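Local coordinates for putative cell surface protein (Streptococcus pyogenes, PDB 4OFQ) that probably helps the bacterium adhere, as the C-terminal beta-sandwich domain of an antigen I/II-family adhesin on the streptococcal cell surface, at residues 53-64 against 135-144; 75-86 against 148-158. One frame throughout, in Å; residues are numbered along the deposited sequence.

Interaction 1 of 2, residues 53-64 against 135-144; sequences MTAAKESVMKGF and PAAFYKAYVQ
Tyr139 and Phe64 carry this contact, in which helix 135-143 packs on the short helix 57-60 and its flanking loops at one end of a beta-sandwich domain. The Tyr139 ring swings away from its own backbone N (chi1 172°) and reaches across to the loop before helix 57-60. Ala55 N donates to Tyr139 OH at 2.9 Å, and Val60 CG2 lies over one face of the ring, 4.0 Å from the centroid of Tyr139. The opposite face is covered by CB of Gln144, from the same segment as the ring.

Phe64 comes in from the first residue of strand 64-70. Val143 CG2 sits over the centre of its ring, 3.7 Å from the Phe64 centroid, while the carbonyl oxygen of Pro135 lies at the ring edge, 3.5 Å from Phe64 CE2. Phe138 CD2 approaches Phe64 CD2 obliquely. Phe175, from a loop, meets the Phe64 ring edge-to-face. Gly63, the first residue after helix 57-60 to leave helical backbone angles, has positive phi, and its CA rests 3.9 Å from Pro135 CB.

At the other end the extended Gln144 side chain donates from NE2 to Met53 O, 2.9 Å away, with the acceptor 3° out of the Gln144 amide plane.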
loop_
_atom_site.group_PDB
_atom_site.type_symbol
_atom_site.label_atom_id
_atom_site.label_comp_id
_atom_site.label_asym_id
_atom_site.label_seq_id
_atom_site.Cartn_x
_atom_site.Cartn_y
_atom_site.Cartn_z
ATOM N N MET A 53 -15.337 -37.084 -11.054
ATOM C CA MET A 53 -15.784 -37.165 -12.441
ATOM C C MET A 53 -14.675 -37.699 -13.336
ATOM O O MET A 53 -13.516 -37.805 -12.916
ATOM C CB MET A 53 -16.242 -35.798 -12.949
ATOM C CG MET A 53 -17.186 -35.063 -12.001
ATOM S SD MET A 53 -18.171 -33.794 -12.827
ATOM C CE MET A 53 -16.936 -32.637 -13.362
ATOM N N THR A 54 -15.030 -38.023 -14.575
ATOM C CA THR A 54 -14.046 -38.436 -15.569
ATOM C C THR A 54 -14.129 -37.571 -16.821
ATOM O O THR A 54 -15.074 -37.692 -17.602
ATOM C CB THR A 54 -14.238 -39.903 -15.970
ATOM O OG1 THR A 54 -14.203 -40.713 -14.792
ATOM C CG2 THR A 54 -13.132 -40.337 -16.922
ATOM N N ALA A 55 -13.140 -36.700 -17.000
ATOM C CA ALA A 55 -13.063 -35.844 -18.177
ATOM C C ALA A 55 -12.521 -36.628 -19.365
ATOM O O ALA A 55 -11.721 -37.549 -19.191
ATOM C CB ALA A 55 -12.188 -34.644 -17.898
ATOM N N ALA A 56 -12.962 -36.269 -20.570
ATOM C CA ALA A 56 -12.448 -36.885 -21.790
ATOM C C ALA A 56 -10.959 -36.610 -21.939
ATOM O O ALA A 56 -10.482 -35.534 -21.575
ATOM C CB ALA A 56 -13.198 -36.370 -23.003
ATOM N N LYS A 57 -10.227 -37.579 -22.488
ATOM C CA LYS A 57 -8.775 -37.442 -22.632
ATOM C C LYS A 57 -8.411 -36.213 -23.454
ATOM O O LYS A 57 -7.447 -35.521 -23.147
ATOM C CB LYS A 57 -8.166 -38.692 -23.271
ATOM C CG LYS A 57 -8.413 -39.977 -22.493
ATOM C CD LYS A 57 -7.659 -39.991 -21.164
ATOM C CE LYS A 57 -7.833 -41.326 -20.436
ATOM N NZ LYS A 57 -6.904 -41.475 -19.273
ATOM N N GLU A 58 -9.190 -35.950 -24.497
ATOM C CA GLU A 58 -8.976 -34.780 -25.340
ATOM C C GLU A 58 -9.209 -33.466 -24.588
ATOM O O GLU A 58 -8.566 -32.468 -24.874
ATOM C CB GLU A 58 -9.870 -34.829 -26.583
ATOM C CG GLU A 58 -9.619 -36.029 -27.487
ATOM C CD GLU A 58 -10.418 -37.271 -27.091
ATOM O OE1 GLU A 58 -11.041 -37.282 -26.008
ATOM O OE2 GLU A 58 -10.420 -38.244 -27.874
ATOM N N SER A 59 -10.135 -33.467 -23.636
ATOM C CA SER A 59 -10.390 -32.272 -22.842
ATOM C C SER A 59 -9.264 -32.049 -21.837
ATOM O O SER A 59 -8.824 -30.911 -21.619
ATOM C CB SER A 59 -11.739 -32.381 -22.122
ATOM O OG SER A 59 -12.780 -32.595 -23.062
ATOM N N VAL A 60 -8.789 -33.139 -21.238
ATOM C CA VAL A 60 -7.668 -33.058 -20.299
ATOM C C VAL A 60 -6.432 -32.468 -20.971
ATOM O O VAL A 60 -5.696 -31.671 -20.369
ATOM C CB VAL A 60 -7.340 -34.441 -19.692
ATOM C CG1 VAL A 60 -6.039 -34.385 -18.893
ATOM C CG2 VAL A 60 -8.488 -34.907 -18.815
ATOM N N MET A 61 -6.227 -32.828 -22.236
ATOM C CA MET A 61 -5.081 -32.330 -22.994
ATOM C C MET A 61 -5.047 -30.812 -23.130
ATOM O O MET A 61 -3.997 -30.237 -23.406
ATOM C CB MET A 61 -5.030 -32.976 -24.389
ATOM C CG MET A 61 -4.595 -34.425 -24.361
ATOM S SD MET A 61 -4.711 -35.195 -25.993
ATOM C CE MET A 61 -3.919 -33.945 -27.004
ATOM N N LYS A 62 -6.193 -30.166 -22.938
ATOM C CA LYS A 62 -6.259 -28.707 -22.995
ATOM C C LYS A 62 -5.722 -28.078 -21.709
ATOM O O LYS A 62 -5.444 -26.880 -21.659
ATOM C CB LYS A 62 -7.681 -28.236 -23.291
ATOM C CG LYS A 62 -8.184 -28.672 -24.659
ATOM C CD LYS A 62 -9.559 -28.093 -24.958
ATOM C CE LYS A 62 -10.101 -28.621 -26.273
ATOM N NZ LYS A 62 -11.357 -27.921 -26.673
ATOM N N GLY A 63 -5.598 -28.894 -20.667
ATOM C CA GLY A 63 -4.798 -28.539 -19.506
ATOM C C GLY A 63 -5.479 -27.641 -18.494
ATOM O O GLY A 63 -6.701 -27.466 -18.496
ATOM N N PHE A 64 -4.671 -27.063 -17.618
ATOM C CA PHE A 64 -5.193 -26.288 -16.507
ATOM C C PHE A 64 -4.323 -25.069 -16.330
ATOM O O PHE A 64 -3.123 -25.177 -16.076
ATOM C CB PHE A 64 -5.233 -27.158 -15.254
ATOM C CG PHE A 64 -5.937 -28.459 -15.483
ATOM C CD1 PHE A 64 -7.317 -28.517 -15.454
ATOM C CD2 PHE A 64 -5.229 -29.602 -15.825
ATOM C CE1 PHE A 64 -7.986 -29.708 -15.711
ATOM C CE2 PHE A 64 -5.884 -30.787 -16.074
ATOM C CZ PHE A 64 -7.265 -30.843 -16.017
ATOM N N PRO A 135 -0.655 -32.193 -17.987
ATOM C CA PRO A 135 -2.108 -32.118 -17.803
ATOM C C PRO A 135 -2.717 -33.414 -17.282
ATOM O O PRO A 135 -3.524 -33.372 -16.345
ATOM C CB PRO A 135 -2.614 -31.817 -19.214
ATOM C CG PRO A 135 -1.519 -31.010 -19.820
ATOM C CD PRO A 135 -0.234 -31.600 -19.273
ATOM N N ALA A 136 -2.327 -34.549 -17.860
ATOM C CA ALA A 136 -2.876 -35.826 -17.420
ATOM C C ALA A 136 -2.486 -36.128 -15.970
ATOM O O ALA A 136 -3.315 -36.551 -15.174
ATOM C CB ALA A 136 -2.440 -36.939 -18.338
ATOM N N ALA A 137 -1.226 -35.905 -15.622
ATOM C CA ALA A 137 -0.775 -36.186 -14.257
ATOM C C ALA A 137 -1.425 -35.247 -13.243
ATOM O O ALA A 137 -1.817 -35.665 -12.146
ATOM C CB ALA A 137 0.753 -36.098 -14.157
ATOM N N PHE A 138 -1.518 -33.974 -13.616
ATOM C CA PHE A 138 -2.067 -32.946 -12.749
ATOM C C PHE A 138 -3.567 -33.177 -12.548
ATOM O O PHE A 138 -4.102 -32.965 -11.454
ATOM C CB PHE A 138 -1.794 -31.570 -13.366
ATOM C CG PHE A 138 -2.011 -30.416 -12.428
ATOM C CD1 PHE A 138 -1.022 -30.025 -11.533
ATOM C CD2 PHE A 138 -3.203 -29.706 -12.457
ATOM C CE1 PHE A 138 -1.229 -28.946 -10.674
ATOM C CE2 PHE A 138 -3.414 -28.635 -11.606
ATOM C CZ PHE A 138 -2.434 -28.258 -10.717
ATOM N N TYR A 139 -4.227 -33.634 -13.607
ATOM C CA TYR A 139 -5.641 -33.947 -13.550
ATOM C C TYR A 139 -5.901 -35.087 -12.563
ATOM O O TYR A 139 -6.792 -35.013 -11.713
ATOM C CB TYR A 139 -6.158 -34.336 -14.935
ATOM C CG TYR A 139 -7.569 -34.847 -14.882
ATOM C CD1 TYR A 139 -8.622 -33.989 -14.579
ATOM C CD2 TYR A 139 -7.857 -36.195 -15.108
ATOM C CE1 TYR A 139 -9.924 -34.447 -14.507
ATOM C CE2 TYR A 139 -9.162 -36.666 -15.042
ATOM C CZ TYR A 139 -10.190 -35.786 -14.733
ATOM O OH TYR A 139 -11.485 -36.234 -14.657
ATOM N N LYS A 140 -5.106 -36.143 -12.674
ATOM C CA LYS A 140 -5.281 -37.311 -11.827
ATOM C C LYS A 140 -4.967 -37.002 -10.358
ATOM O O LYS A 140 -5.685 -37.432 -9.451
ATOM C CB LYS A 140 -4.406 -38.451 -12.358
ATOM C CG LYS A 140 -4.535 -39.773 -11.630
ATOM C CD LYS A 140 -3.671 -40.823 -12.316
ATOM C CE LYS A 140 -3.932 -42.217 -11.772
ATOM N NZ LYS A 140 -2.998 -43.204 -12.385
ATOM N N ALA A 141 -3.909 -36.232 -10.127
ATOM C CA ALA A 141 -3.450 -35.959 -8.770
ATOM C C ALA A 141 -4.305 -34.941 -8.018
ATOM O O ALA A 141 -4.541 -35.101 -6.815
ATOM C CB ALA A 141 -1.986 -35.509 -8.781
ATOM N N TYR A 142 -4.749 -33.890 -8.707
ATOM C CA TYR A 142 -5.417 -32.780 -8.022
ATOM C C TYR A 142 -6.831 -32.496 -8.510
ATOM O O TYR A 142 -7.754 -32.467 -7.715
ATOM C CB TYR A 142 -4.549 -31.514 -8.065
ATOM C CG TYR A 142 -3.165 -31.801 -7.536
ATOM C CD1 TYR A 142 -2.958 -32.040 -6.184
ATOM C CD2 TYR A 142 -2.084 -31.899 -8.392
ATOM C CE1 TYR A 142 -1.704 -32.337 -5.697
ATOM C CE2 TYR A 142 -0.831 -32.209 -7.920
ATOM C CZ TYR A 142 -0.644 -32.427 -6.575
ATOM O OH TYR A 142 0.614 -32.731 -6.108
ATOM N N VAL A 143 -6.994 -32.298 -9.814
ATOM C CA VAL A 143 -8.281 -31.887 -10.375
ATOM C C VAL A 143 -9.395 -32.910 -10.133
ATOM O O VAL A 143 -10.477 -32.570 -9.637
ATOM C CB VAL A 143 -8.166 -31.642 -11.882
ATOM C CG1 VAL A 143 -9.522 -31.241 -12.454
ATOM C CG2 VAL A 143 -7.093 -30.579 -12.170
ATOM N N GLN A 144 -9.117 -34.158 -10.489
ATOM C CA GLN A 144 -10.092 -35.242 -10.361
ATOM C C GLN A 144 -10.376 -35.588 -8.897
ATOM O O GLN A 144 -11.404 -36.201 -8.578
ATOM C CB GLN A 144 -9.598 -36.480 -11.119
ATOM C CG GLN A 144 -10.627 -37.580 -11.290
ATOM C CD GLN A 144 -10.120 -38.712 -12.168
ATOM O OE1 GLN A 144 -8.993 -39.176 -12.007
ATOM N NE2 GLN A 144 -10.951 -39.157 -13.106
#

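Interaction 2 of 2, residues 75-86 against 148-158; sequences IDGHSLVVNSIK and DITYNLSFKLK
Strands 80-86 and 149-157 run antiparallel, their axes 4.7 Å apart at closest approach, with paired backbone bonds at Val81-Ser154 and Lys86-Thr150 and a one-residue shift of register between them. The shift is a classic beta bulge: Asn83 and Ser84 both face Asn152, whose carbonyl oxygen takes a bond from Asn83 N and a weak one from Ser84 N. Asn83 turns its amide along the neighbouring strand, and its ND2 donates twice, to Ser154 OG at 2.9 Å, 3° out of the Asn83 amide plane, and to Asn152 OD1 at 2.9 Å, tilted from that plane. The amide planes of Asn83 and Asn152 stand 72° apart. A water joins Ser84 OG to Thr150 O.

The pair belongs to an antiparallel sheet of the beta sandwich, in which strand 38-45 lines the other edge of strand 149-157. The face carrying Val82, Leu153, Ile85 and Tyr151 is largely apolar and packs against Trp130 and Leu97. There Ile85 CG2 rests over the Tyr151 ring, 3.7 Å from its centroid, and touches Ile149 CG2 at 3.5 Å; Tyr151 OH is hydrogen-bonded to Gln45 OE1 on strand 38-45.

Further along, Leu80 CD1 lies over one face of the Phe155 ring, 3.9 Å from its centroid, and Ile75 CG2 approaches that ring obliquely. Where the chain turns the corner after strand 75-76, a hydroxyl does the work of a backbone carbonyl. Ser79 OG, set by a chi1 of 69° between N and the carbonyl carbon of its own residue, accepts from Lys156 N at 2.8 Å and donates to Asp76 O at 2.6 Å, a carbonyl that also receives Ser79 N.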
loop_
_atom_site.group_PDB
_atom_site.type_symbol
_atom_site.label_atom_id
_atom_site.label_comp_id
_atom_site.label_asym_id
_atom_site.label_seq_id
_atom_site.Cartn_x
_atom_site.Cartn_y
_atom_site.Cartn_z
ATOM N N ILE A 75 0.455 -2.001 -9.944
ATOM C CA ILE A 75 1.305 -3.024 -9.375
ATOM C C ILE A 75 2.534 -3.232 -10.241
ATOM O O ILE A 75 2.432 -3.325 -11.461
ATOM C CB ILE A 75 0.516 -4.344 -9.222
ATOM C CG1 ILE A 75 -0.338 -4.281 -7.953
ATOM C CG2 ILE A 75 1.440 -5.527 -9.164
ATOM C CD1 ILE A 75 -1.469 -5.296 -7.905
ATOM N N ASP A 76 3.705 -3.258 -9.612
ATOM C CA ASP A 76 4.928 -3.667 -10.301
ATOM C C ASP A 76 4.950 -5.193 -10.459
ATOM O O ASP A 76 5.284 -5.915 -9.524
ATOM C CB ASP A 76 6.158 -3.195 -9.515
ATOM C CG ASP A 76 7.468 -3.610 -10.169
ATOM O OD1 ASP A 76 7.439 -4.120 -11.319
ATOM O OD2 ASP A 76 8.525 -3.422 -9.527
ATOM N N GLY A 77 4.588 -5.691 -11.639
ATOM C CA GLY A 77 4.531 -7.134 -11.838
ATOM C C GLY A 77 5.856 -7.850 -11.603
ATOM O O GLY A 77 5.901 -9.005 -11.194
ATOM N N HIS A 78 6.947 -7.147 -11.851
ATOM C CA HIS A 78 8.281 -7.704 -11.648
ATOM C C HIS A 78 8.689 -7.858 -10.187
ATOM O O HIS A 78 9.721 -8.450 -9.895
ATOM C CB HIS A 78 9.281 -6.856 -12.423
ATOM C CG HIS A 78 8.926 -6.752 -13.870
ATOM N ND1 HIS A 78 9.199 -7.761 -14.768
ATOM C CD2 HIS A 78 8.238 -5.809 -14.555
ATOM C CE1 HIS A 78 8.729 -7.422 -15.957
ATOM N NE2 HIS A 78 8.143 -6.242 -15.854
ATOM N N SER A 79 7.875 -7.336 -9.278
ATOM C CA SER A 79 8.176 -7.437 -7.843
ATOM C C SER A 79 7.570 -8.688 -7.222
ATOM O O SER A 79 7.782 -8.962 -6.034
ATOM C CB SER A 79 7.634 -6.211 -7.090
ATOM O OG SER A 79 6.207 -6.208 -7.063
ATOM N N LEU A 80 6.830 -9.460 -8.016
ATOM C CA LEU A 80 6.132 -10.633 -7.472
ATOM C C LEU A 80 7.048 -11.557 -6.689
ATOM O O LEU A 80 8.113 -11.945 -7.168
ATOM C CB LEU A 80 5.430 -11.438 -8.581
ATOM C CG LEU A 80 4.816 -12.774 -8.123
ATOM C CD1 LEU A 80 3.721 -12.545 -7.052
ATOM C CD2 LEU A 80 4.245 -13.595 -9.300
ATOM N N VAL A 81 6.621 -11.912 -5.486
ATOM C CA VAL A 81 7.245 -13.001 -4.735
ATOM C C VAL A 81 6.191 -14.081 -4.554
ATOM O O VAL A 81 5.115 -13.813 -4.002
ATOM C CB VAL A 81 7.732 -12.539 -3.348
ATOM C CG1 VAL A 81 8.241 -13.751 -2.509
ATOM C CG2 VAL A 81 8.812 -11.462 -3.484
ATOM N N VAL A 82 6.471 -15.289 -5.039
ATOM C CA VAL A 82 5.521 -16.384 -4.856
ATOM C C VAL A 82 5.829 -17.029 -3.519
ATOM O O VAL A 82 6.819 -17.748 -3.384
ATOM C CB VAL A 82 5.619 -17.419 -5.984
ATOM C CG1 VAL A 82 4.637 -18.565 -5.766
ATOM C CG2 VAL A 82 5.335 -16.756 -7.303
ATOM N N ASN A 83 4.992 -16.765 -2.520
ATOM C CA ASN A 83 5.259 -17.308 -1.191
ATOM C C ASN A 83 5.020 -18.819 -1.143
ATOM O O ASN A 83 5.787 -19.565 -0.521
ATOM C CB ASN A 83 4.445 -16.552 -0.143
ATOM C CG ASN A 83 4.696 -15.056 -0.205
ATOM O OD1 ASN A 83 5.834 -14.610 -0.103
ATOM N ND2 ASN A 83 3.645 -14.283 -0.428
ATOM N N SER A 84 3.961 -19.266 -1.802
ATOM C CA SER A 84 3.699 -20.695 -1.898
ATOM C C SER A 84 2.609 -20.944 -2.929
ATOM O O SER A 84 1.789 -20.067 -3.203
ATOM C CB SER A 84 3.255 -21.239 -0.540
ATOM O OG SER A 84 2.063 -20.583 -0.130
ATOM N N ILE A 85 2.630 -22.127 -3.532
ATOM C CA ILE A 85 1.506 -22.592 -4.343
ATOM C C ILE A 85 1.274 -24.031 -3.916
ATOM O O ILE A 85 2.118 -24.902 -4.162
ATOM C CB ILE A 85 1.796 -22.544 -5.848
ATOM C CG1 ILE A 85 2.268 -21.146 -6.268
ATOM C CG2 ILE A 85 0.538 -22.934 -6.639
ATOM C CD1 ILE A 85 2.568 -21.036 -7.768
ATOM N N LYS A 86 0.145 -24.271 -3.253
ATOM C CA LYS A 86 -0.079 -25.544 -2.587
ATOM C C LYS A 86 -1.446 -26.124 -2.859
ATOM O O LYS A 86 -2.451 -25.408 -2.884
ATOM C CB LYS A 86 0.135 -25.401 -1.070
ATOM C CG LYS A 86 1.601 -25.271 -0.678
ATOM C CD LYS A 86 1.774 -25.181 0.835
ATOM C CE LYS A 86 3.158 -25.678 1.259
ATOM N NZ LYS A 86 4.253 -25.087 0.446
ATOM N N ASP A 148 -8.334 -28.176 -4.412
ATOM C CA ASP A 148 -8.051 -26.797 -4.804
ATOM C C ASP A 148 -6.566 -26.454 -4.681
ATOM O O ASP A 148 -5.856 -26.997 -3.839
ATOM C CB ASP A 148 -8.832 -25.798 -3.945
ATOM C CG ASP A 148 -10.340 -25.919 -4.096
ATOM O OD1 ASP A 148 -10.830 -26.525 -5.082
ATOM O OD2 ASP A 148 -11.039 -25.384 -3.208
ATOM N N ILE A 149 -6.116 -25.530 -5.514
ATOM C CA ILE A 149 -4.763 -25.006 -5.401
ATOM C C ILE A 149 -4.844 -23.602 -4.821
ATOM O O ILE A 149 -5.678 -22.800 -5.246
ATOM C CB ILE A 149 -4.044 -24.968 -6.766
ATOM C CG1 ILE A 149 -4.257 -26.282 -7.538
ATOM C CG2 ILE A 149 -2.542 -24.675 -6.566
ATOM C CD1 ILE A 149 -3.741 -27.521 -6.810
ATOM N N THR A 150 -3.985 -23.317 -3.841
ATOM C CA THR A 150 -3.941 -22.002 -3.205
ATOM C C THR A 150 -2.622 -21.295 -3.518
ATOM O O THR A 150 -1.539 -21.826 -3.240
ATOM C CB THR A 150 -4.127 -22.113 -1.679
ATOM O OG1 THR A 150 -5.394 -22.731 -1.402
ATOM C CG2 THR A 150 -4.071 -20.728 -1.015
ATOM N N TYR A 151 -2.731 -20.104 -4.099
ATOM C CA TYR A 151 -1.568 -19.304 -4.465
ATOM C C TYR A 151 -1.419 -18.181 -3.443
ATOM O O TYR A 151 -2.370 -17.457 -3.162
ATOM C CB TYR A 151 -1.735 -18.702 -5.870
ATOM C CG TYR A 151 -1.840 -19.697 -7.020
ATOM C CD1 TYR A 151 -2.953 -20.521 -7.157
ATOM C CD2 TYR A 151 -0.839 -19.786 -7.987
ATOM C CE1 TYR A 151 -3.057 -21.433 -8.217
ATOM C CE2 TYR A 151 -0.938 -20.684 -9.060
ATOM C CZ TYR A 151 -2.046 -21.507 -9.167
ATOM O OH TYR A 151 -2.161 -22.416 -10.221
ATOM N N ASN A 152 -0.224 -18.041 -2.881
ATOM C CA ASN A 152 0.036 -16.950 -1.949
ATOM C C ASN A 152 1.098 -16.051 -2.574
ATOM O O ASN A 152 2.248 -16.460 -2.711
ATOM C CB ASN A 152 0.514 -17.524 -0.620
ATOM C CG ASN A 152 0.493 -16.507 0.488
ATOM O OD1 ASN A 152 1.194 -15.500 0.431
ATOM N ND2 ASN A 152 -0.288 -16.783 1.527
ATOM N N LEU A 153 0.697 -14.837 -2.959
ATOM C CA LEU A 153 1.480 -13.987 -3.853
ATOM C C LEU A 153 1.657 -12.604 -3.246
ATOM O O LEU A 153 0.687 -12.040 -2.753
ATOM C CB LEU A 153 0.705 -13.801 -5.166
ATOM C CG LEU A 153 0.220 -15.072 -5.866
ATOM C CD1 LEU A 153 -0.626 -14.744 -7.115
ATOM C CD2 LEU A 153 1.426 -15.935 -6.229
ATOM N N SER A 154 2.865 -12.047 -3.289
ATOM C CA SER A 154 3.068 -10.676 -2.793
ATOM C C SER A 154 3.593 -9.756 -3.891
ATOM O O SER A 154 4.573 -10.097 -4.559
ATOM C CB SER A 154 4.048 -10.663 -1.610
ATOM O OG SER A 154 3.513 -11.391 -0.516
ATOM N N PHE A 155 2.971 -8.580 -4.045
ATOM C CA PHE A 155 3.419 -7.573 -5.013
ATOM C C PHE A 155 3.742 -6.251 -4.304
ATOM O O PHE A 155 3.132 -5.917 -3.271
ATOM C CB PHE A 155 2.312 -7.240 -6.023
ATOM C CG PHE A 155 1.944 -8.361 -6.967
ATOM C CD1 PHE A 155 2.679 -8.586 -8.134
ATOM C CD2 PHE A 155 0.807 -9.126 -6.739
ATOM C CE1 PHE A 155 2.310 -9.585 -9.019
ATOM C CE2 PHE A 155 0.432 -10.137 -7.628
ATOM C CZ PHE A 155 1.178 -10.354 -8.770
ATOM N N LYS A 156 4.663 -5.487 -4.889
ATOM C CA LYS A 156 4.831 -4.065 -4.550
ATOM C C LYS A 156 4.178 -3.179 -5.627
ATOM O O LYS A 156 3.953 -3.623 -6.757
ATOM C CB LYS A 156 6.313 -3.707 -4.491
ATOM C CG LYS A 156 7.168 -4.700 -3.726
ATOM C CD LYS A 156 7.026 -4.550 -2.231
ATOM C CE LYS A 156 7.949 -5.543 -1.516
ATOM N NZ LYS A 156 7.910 -5.411 -0.020
ATOM N N LEU A 157 3.904 -1.923 -5.275
ATOM C CA LEU A 157 3.386 -0.935 -6.230
ATOM C C LEU A 157 4.524 -0.282 -7.037
ATOM O O LEU A 157 5.664 -0.214 -6.577
ATOM C CB LEU A 157 2.636 0.165 -5.471
ATOM C CG LEU A 157 1.444 -0.282 -4.620
ATOM C CD1 LEU A 157 0.861 0.887 -3.828
ATOM C CD2 LEU A 157 0.389 -0.904 -5.524
ATOM N N LYS A 158 4.208 0.216 -8.233
ATOM C CA LYS A 158 5.170 1.003 -9.001
ATOM C C LYS A 158 5.393 2.333 -8.294
ATOM O O LYS A 158 4.443 2.948 -7.821
ATOM C CB LYS A 158 4.670 1.241 -10.430
ATOM C CG LYS A 158 4.616 -0.036 -11.302
ATOM C CD LYS A 158 4.217 0.306 -12.742
ATOM C CE LYS A 158 4.509 -0.871 -13.669
ATOM N NZ LYS A 158 4.088 -0.670 -15.088
HETATM O O HOH W 1 -0.489 -21.319 -0.772
HETATM O O HOH W 2 -5.605 -25.343 -1.510
#

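The two contacts join parts of one sandwich domain, at one end and within a sheet. Their centres lie about 25 Å apart, both in the C2 domain of the antigen I/II family, and their segments alternate along the chain: 53-64, 75-86, 135-144, then 148-158. Helix 135-143 is followed, after a short connection, by strand 149-157, and Phe138 CZ lies 4.2 Å from Ile149 CG1. Interaction 1 packs two helices about 38 Å from the chain's centre. Strand 64-70 of the mixed sheet, beginning at the end of segment 53-64, supplies Asp69 and Tyr70 to the calcium site near interaction 2, where the side chain of Ile75 is about 8 Å from the ion.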